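Local structure of glucose-6-phosphate 1-dehydrogenase (Mycobacterium avium, 4LGV) at residues Leu32-Gly37 with Ser118-Lys123; Gly37-Leu42 with Leu104-Gly109. The protein probably catalyses the NADP+-dependent oxidation of glucose 6-phosphate to 6-phosphogluconolactone, the step that opens the pentose phosphate pathway. All blocks are in the same frame, centred on the assembly; numbering follows the deposited sequence.

Contact 1 (Leu32-Gly37 with Ser118-Lys123); sequences LLVIFG and SELAEK
Leu120, on the inner side of helix 114-123, meets Phe36 near the C-terminal end of strand 32-36, the two side chains approaching from opposite directions. The touch is made by one methyl branch against the far end of a ring: Leu120 CD2 lies 3.8 Å from Phe36 CZ, coming in obliquely. The ring gets there by its first torsion, which sets CG opposite the carbonyl carbon (chi1 -72°); although the bond to CB does not aim at the helix, the far end of the ring, CZ, does reach it. The other branch of Leu120 turns to the strand residue two places earlier, where CD1 stands 4.3 Å from Val34 CG1, a looser van der Waals approach. Leucine thus acts as a fork, each prong serving one residue on the same face of the strand. Its stem extends from the helix with CG anti to the backbone N (chi1 -166°). No hydrogen bond crosses between strand and helix, and the nearest CA atoms, those of Val34 and Leu120, remain 9.4 Å apart, a gap spanned by the side chains of Leu120, Val34 and Phe36. Around this cluster, Phe36 also packs on Val67 and Leu134 of the flanking strands. This is the helix-on-sheet packing of a Rossmann-type nucleotide-binding domain, with the helix lying over one face of the parallel sheet. All three touching residues are buried and their side chains are purely hydrocarbon, which implies that the contact rests on dispersion and the exclusion of water, with no directional bond to fix the helix against the central strand.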
loop_
_atom_site.group_PDB
_atom_site.type_symbol
_atom_site.label_atom_id
_atom_site.label_comp_id
_atom_site.label_asym_id
_atom_site.label_seq_id
_atom_site.Cartn_x
_atom_site.Cartn_y
_atom_site.Cartn_z
ATOM N N LEU A 32 32.200 -15.401 -37.728
ATOM C CA LEU A 32 33.569 -15.025 -38.036
ATOM C C LEU A 32 33.929 -13.914 -37.127
ATOM O O LEU A 32 33.131 -12.973 -36.930
ATOM C CB LEU A 32 33.702 -14.562 -39.488
ATOM C CG LEU A 32 35.046 -14.028 -39.980
ATOM C CD1 LEU A 32 36.060 -15.132 -40.082
ATOM C CD2 LEU A 32 34.940 -13.382 -41.345
ATOM N N LEU A 33 35.112 -14.005 -36.526
ATOM C CA LEU A 33 35.558 -12.986 -35.592
ATOM C C LEU A 33 36.774 -12.266 -36.209
ATOM O O LEU A 33 37.803 -12.896 -36.496
ATOM C CB LEU A 33 35.927 -13.613 -34.246
ATOM C CG LEU A 33 36.509 -12.658 -33.186
ATOM C CD1 LEU A 33 35.556 -11.532 -32.848
ATOM C CD2 LEU A 33 36.840 -13.415 -31.904
ATOM N N VAL A 34 36.679 -10.952 -36.321
ATOM C CA VAL A 34 37.751 -10.151 -36.838
ATOM C C VAL A 34 38.190 -9.156 -35.768
ATOM O O VAL A 34 37.394 -8.290 -35.354
ATOM C CB VAL A 34 37.286 -9.375 -38.091
ATOM C CG1 VAL A 34 38.402 -8.548 -38.616
ATOM C CG2 VAL A 34 36.762 -10.334 -39.156
ATOM N N ILE A 35 39.460 -9.237 -35.350
ATOM C CA ILE A 35 39.938 -8.419 -34.229
ATOM C C ILE A 35 40.934 -7.397 -34.690
ATOM O O ILE A 35 42.048 -7.755 -35.054
ATOM C CB ILE A 35 40.648 -9.289 -33.148
ATOM C CG1 ILE A 35 39.692 -10.329 -32.615
ATOM C CG2 ILE A 35 41.137 -8.433 -31.987
ATOM C CD1 ILE A 35 40.312 -11.381 -31.726
ATOM N N PHE A 36 40.545 -6.128 -34.655
ATOM C CA PHE A 36 41.479 -5.046 -34.915
ATOM C C PHE A 36 42.188 -4.711 -33.632
ATOM O O PHE A 36 41.539 -4.454 -32.604
ATOM C CB PHE A 36 40.777 -3.810 -35.447
ATOM C CG PHE A 36 40.280 -3.941 -36.870
ATOM C CD1 PHE A 36 39.194 -4.738 -37.183
ATOM C CD2 PHE A 36 40.925 -3.264 -37.918
ATOM C CE1 PHE A 36 38.747 -4.863 -38.503
ATOM C CE2 PHE A 36 40.476 -3.379 -39.236
ATOM C CZ PHE A 36 39.384 -4.179 -39.532
ATOM N N GLY A 37 43.522 -4.717 -33.687
ATOM C CA GLY A 37 44.366 -4.372 -32.528
ATOM C C GLY A 37 44.933 -5.597 -31.809
ATOM O O GLY A 37 45.242 -5.539 -30.640
ATOM N N SER A 118 40.456 -4.150 -48.834
ATOM C CA SER A 118 40.379 -4.999 -50.027
ATOM C C SER A 118 40.912 -6.374 -49.707
ATOM O O SER A 118 40.345 -7.389 -50.110
ATOM C CB SER A 118 41.223 -4.436 -51.189
ATOM O OG SER A 118 40.761 -3.159 -51.522
ATOM N N GLU A 119 42.047 -6.402 -49.038
ATOM C CA GLU A 119 42.620 -7.670 -48.578
ATOM C C GLU A 119 41.691 -8.435 -47.600
ATOM O O GLU A 119 41.456 -9.645 -47.729
ATOM C CB GLU A 119 43.952 -7.381 -47.895
ATOM C CG GLU A 119 45.160 -7.836 -48.665
ATOM C CD GLU A 119 46.419 -7.722 -47.812
ATOM O OE1 GLU A 119 46.819 -6.563 -47.511
ATOM O OE2 GLU A 119 46.965 -8.792 -47.426
ATOM N N LEU A 120 41.132 -7.706 -46.656
ATOM C CA LEU A 120 40.151 -8.272 -45.728
ATOM C C LEU A 120 38.958 -8.828 -46.479
ATOM O O LEU A 120 38.404 -9.851 -46.108
ATOM C CB LEU A 120 39.699 -7.180 -44.762
ATOM C CG LEU A 120 38.945 -7.581 -43.504
ATOM C CD1 LEU A 120 39.655 -8.684 -42.731
ATOM C CD2 LEU A 120 38.736 -6.360 -42.622
ATOM N N ALA A 121 38.537 -8.131 -47.532
ATOM C CA ALA A 121 37.339 -8.537 -48.297
ATOM C C ALA A 121 37.556 -9.871 -48.985
ATOM O O ALA A 121 36.608 -10.592 -49.189
ATOM C CB ALA A 121 36.943 -7.467 -49.313
ATOM N N GLU A 122 38.799 -10.203 -49.337
ATOM C CA GLU A 122 39.077 -11.535 -49.895
ATOM C C GLU A 122 38.869 -12.627 -48.861
ATOM O O GLU A 122 38.408 -13.717 -49.203
ATOM C CB GLU A 122 40.520 -11.669 -50.366
ATOM C CG GLU A 122 40.882 -10.921 -51.614
ATOM C CD GLU A 122 42.248 -11.360 -52.148
ATOM O OE1 GLU A 122 42.918 -12.219 -51.500
ATOM O OE2 GLU A 122 42.640 -10.855 -53.227
ATOM N N LYS A 123 39.279 -12.357 -47.616
ATOM C CA LYS A 123 39.228 -13.370 -46.547
ATOM C C LYS A 123 37.796 -13.563 -46.034
ATOM O O LYS A 123 37.508 -14.556 -45.406
ATOM C CB LYS A 123 40.223 -13.047 -45.409
#

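Contact 2 (Gly37-Leu42 with Leu104-Gly109); sequences GITGDL and LSYLSG
Ile38 overlaps the ring of Tyr106 through its CG2 methyl, which comes up at the ring edge, near the ring plane. The methyl lies 3.8 Å from Tyr106 CE1 and a little farther, 4.1 Å, from Tyr106 CD1, so it meets one side of the ring. Ile38 and Tyr106 run alongside each other with opposite headings. Rotation about the first bond of Ile38 explains the choice of branch: with CG1 anti to the backbone N (chi1 -166°), CG2 is left between the backbone N and the carbonyl carbon, and from there it meets the ring. Thr39 lies roughly perpendicular to Tyr106 and adds a second, weaker touch, its CG2 methyl lying 4.2 Å from Tyr106 OH. The polar ends of both residues are engaged elsewhere, yet by the same neighbour: Thr39 OG1 hydrogen-bonds to Asp70 OD1, while Tyr106 OH bonds to the Asp70 carbonyl oxygen. Asp70 therefore bridges the two segments, which share no hydrogen bond of their own. Within 37-42 the backbone forms a type I turn from Gly37 to Gly40, closed by Gly40 N to Gly37 O at 3.0 Å, and Gly40 then takes the N-cap position of helix 41-56. Gly37, at phi 101°, adopts a conformation suited to a residue without a side chain. The sequence GITGDL, placed between the first strand and first helix, is consistent with the glycine-rich loop that binds the dinucleotide phosphates in Rossmann-type domains of this family. The chemistry implies a division of labour: methyl groups against the tyrosine provide apolar packing, while hydrogen bonds tie the glycine-rich turn and the edge strand to one residue, Asp70, through its carboxylate and its carbonyl oxygen respectively.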
loop_
_atom_site.group_PDB
_atom_site.type_symbol
_atom_site.label_atom_id
_atom_site.label_comp_id
_atom_site.label_asym_id
_atom_site.label_seq_id
_atom_site.Cartn_x
_atom_site.Cartn_y
_atom_site.Cartn_z
ATOM N N GLY A 37 43.522 -4.717 -33.687
ATOM C CA GLY A 37 44.366 -4.372 -32.528
ATOM C C GLY A 37 44.933 -5.597 -31.809
ATOM O O GLY A 37 45.242 -5.539 -30.640
ATOM N N ILE A 38 45.114 -6.683 -32.545
ATOM C CA ILE A 38 45.465 -7.995 -31.974
ATOM C C ILE A 38 46.878 -8.038 -31.380
ATOM O O ILE A 38 47.191 -8.933 -30.588
ATOM C CB ILE A 38 45.274 -9.101 -33.038
ATOM C CG1 ILE A 38 45.285 -10.478 -32.426
ATOM C CG2 ILE A 38 46.362 -9.021 -34.084
ATOM C CD1 ILE A 38 44.099 -10.774 -31.574
ATOM N N THR A 39 47.719 -7.058 -31.701
ATOM C CA THR A 39 49.060 -6.955 -31.103
ATOM C C THR A 39 49.157 -5.940 -29.984
ATOM O O THR A 39 50.247 -5.744 -29.429
ATOM C CB THR A 39 50.111 -6.558 -32.147
ATOM O OG1 THR A 39 49.814 -5.269 -32.670
ATOM C CG2 THR A 39 50.148 -7.568 -33.247
ATOM N N GLY A 40 48.029 -5.327 -29.599
ATOM C CA GLY A 40 48.045 -4.325 -28.529
ATOM C C GLY A 40 47.948 -4.860 -27.104
ATOM O O GLY A 40 47.965 -6.070 -26.867
ATOM N N ASP A 41 47.906 -3.926 -26.146
ATOM C CA ASP A 41 47.964 -4.266 -24.709
ATOM C C ASP A 41 46.763 -5.061 -24.213
ATOM O O ASP A 41 46.934 -6.026 -23.463
ATOM C CB ASP A 41 48.177 -3.039 -23.818
ATOM C CG ASP A 41 49.554 -2.394 -24.015
ATOM O OD1 ASP A 41 50.547 -3.095 -24.420
ATOM O OD2 ASP A 41 49.643 -1.160 -23.777
ATOM N N LEU A 42 45.574 -4.678 -24.637
ATOM C CA LEU A 42 44.394 -5.397 -24.180
ATOM C C LEU A 42 44.398 -6.845 -24.703
ATOM O O LEU A 42 44.057 -7.788 -23.959
ATOM C CB LEU A 42 43.105 -4.667 -24.552
ATOM C CG LEU A 42 41.835 -5.301 -23.939
ATOM C CD1 LEU A 42 41.893 -5.339 -22.405
ATOM C CD2 LEU A 42 40.584 -4.539 -24.440
ATOM N N LEU A 104 43.198 -19.270 -36.272
ATOM C CA LEU A 104 43.710 -17.909 -36.349
ATOM C C LEU A 104 44.432 -17.619 -37.654
ATOM O O LEU A 104 45.206 -18.422 -38.113
ATOM C CB LEU A 104 44.666 -17.694 -35.202
ATOM C CG LEU A 104 44.975 -16.262 -34.762
ATOM C CD1 LEU A 104 43.731 -15.447 -34.438
ATOM C CD2 LEU A 104 45.865 -16.344 -33.520
ATOM N N SER A 105 44.124 -16.476 -38.279
ATOM C CA SER A 105 44.949 -15.921 -39.355
ATOM C C SER A 105 45.316 -14.498 -38.997
ATOM O O SER A 105 44.757 -13.917 -38.067
ATOM C CB SER A 105 44.244 -16.006 -40.734
ATOM O OG SER A 105 42.986 -15.366 -40.702
ATOM N N TYR A 106 46.250 -13.919 -39.742
ATOM C CA TYR A 106 46.750 -12.576 -39.467
ATOM C C TYR A 106 46.881 -11.753 -40.716
ATOM O O TYR A 106 47.326 -12.217 -41.786
ATOM C CB TYR A 106 48.100 -12.625 -38.789
ATOM C CG TYR A 106 48.669 -11.245 -38.436
ATOM C CD1 TYR A 106 48.044 -10.441 -37.502
ATOM C CD2 TYR A 106 49.820 -10.751 -39.056
ATOM C CE1 TYR A 106 48.544 -9.203 -37.168
ATOM C CE2 TYR A 106 50.327 -9.491 -38.736
ATOM C CZ TYR A 106 49.698 -8.720 -37.762
ATOM O OH TYR A 106 50.160 -7.442 -37.445
ATOM N N LEU A 107 46.497 -10.495 -40.572
ATOM C CA LEU A 107 46.538 -9.548 -41.649
ATOM C C LEU A 107 47.121 -8.229 -41.160
ATOM O O LEU A 107 46.632 -7.647 -40.178
ATOM C CB LEU A 107 45.129 -9.411 -42.138
ATOM C CG LEU A 107 44.887 -8.732 -43.458
ATOM C CD1 LEU A 107 45.584 -9.497 -44.581
ATOM C CD2 LEU A 107 43.393 -8.681 -43.694
ATOM N N SER A 108 48.208 -7.822 -41.816
ATOM C CA SER A 108 48.982 -6.624 -41.490
ATOM C C SER A 108 48.659 -5.451 -42.412
ATOM O O SER A 108 48.612 -5.626 -43.633
ATOM C CB SER A 108 50.524 -6.879 -41.667
ATOM O OG SER A 108 51.238 -5.805 -41.105
ATOM N N GLY A 109 48.502 -4.258 -41.837
ATOM C CA GLY A 109 48.366 -3.077 -42.663
ATOM C C GLY A 109 47.962 -1.875 -41.862
ATOM O O GLY A 109 47.860 -1.951 -40.646
#

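From the N terminus, strand 32-36 runs directly through Gly37, the residue common to both contacts, into the turn that starts helix 41-56. The chain then passes through strand 64-68 and two further helices to strand 104-108, whose meeting with the turn closes the inner loop, contact 2. Helix 114-123 follows and packs back on the first strand, closing the outer loop, contact 1, so that contact 2 lies wholly within it. The contact centres are about 10 Å apart, and Leu120 CA touches Leu107 CD2 at 3.8 Å. Together they join the central strand, its glycine-rich turn, the edge strand and a covering helix of one parallel sheet.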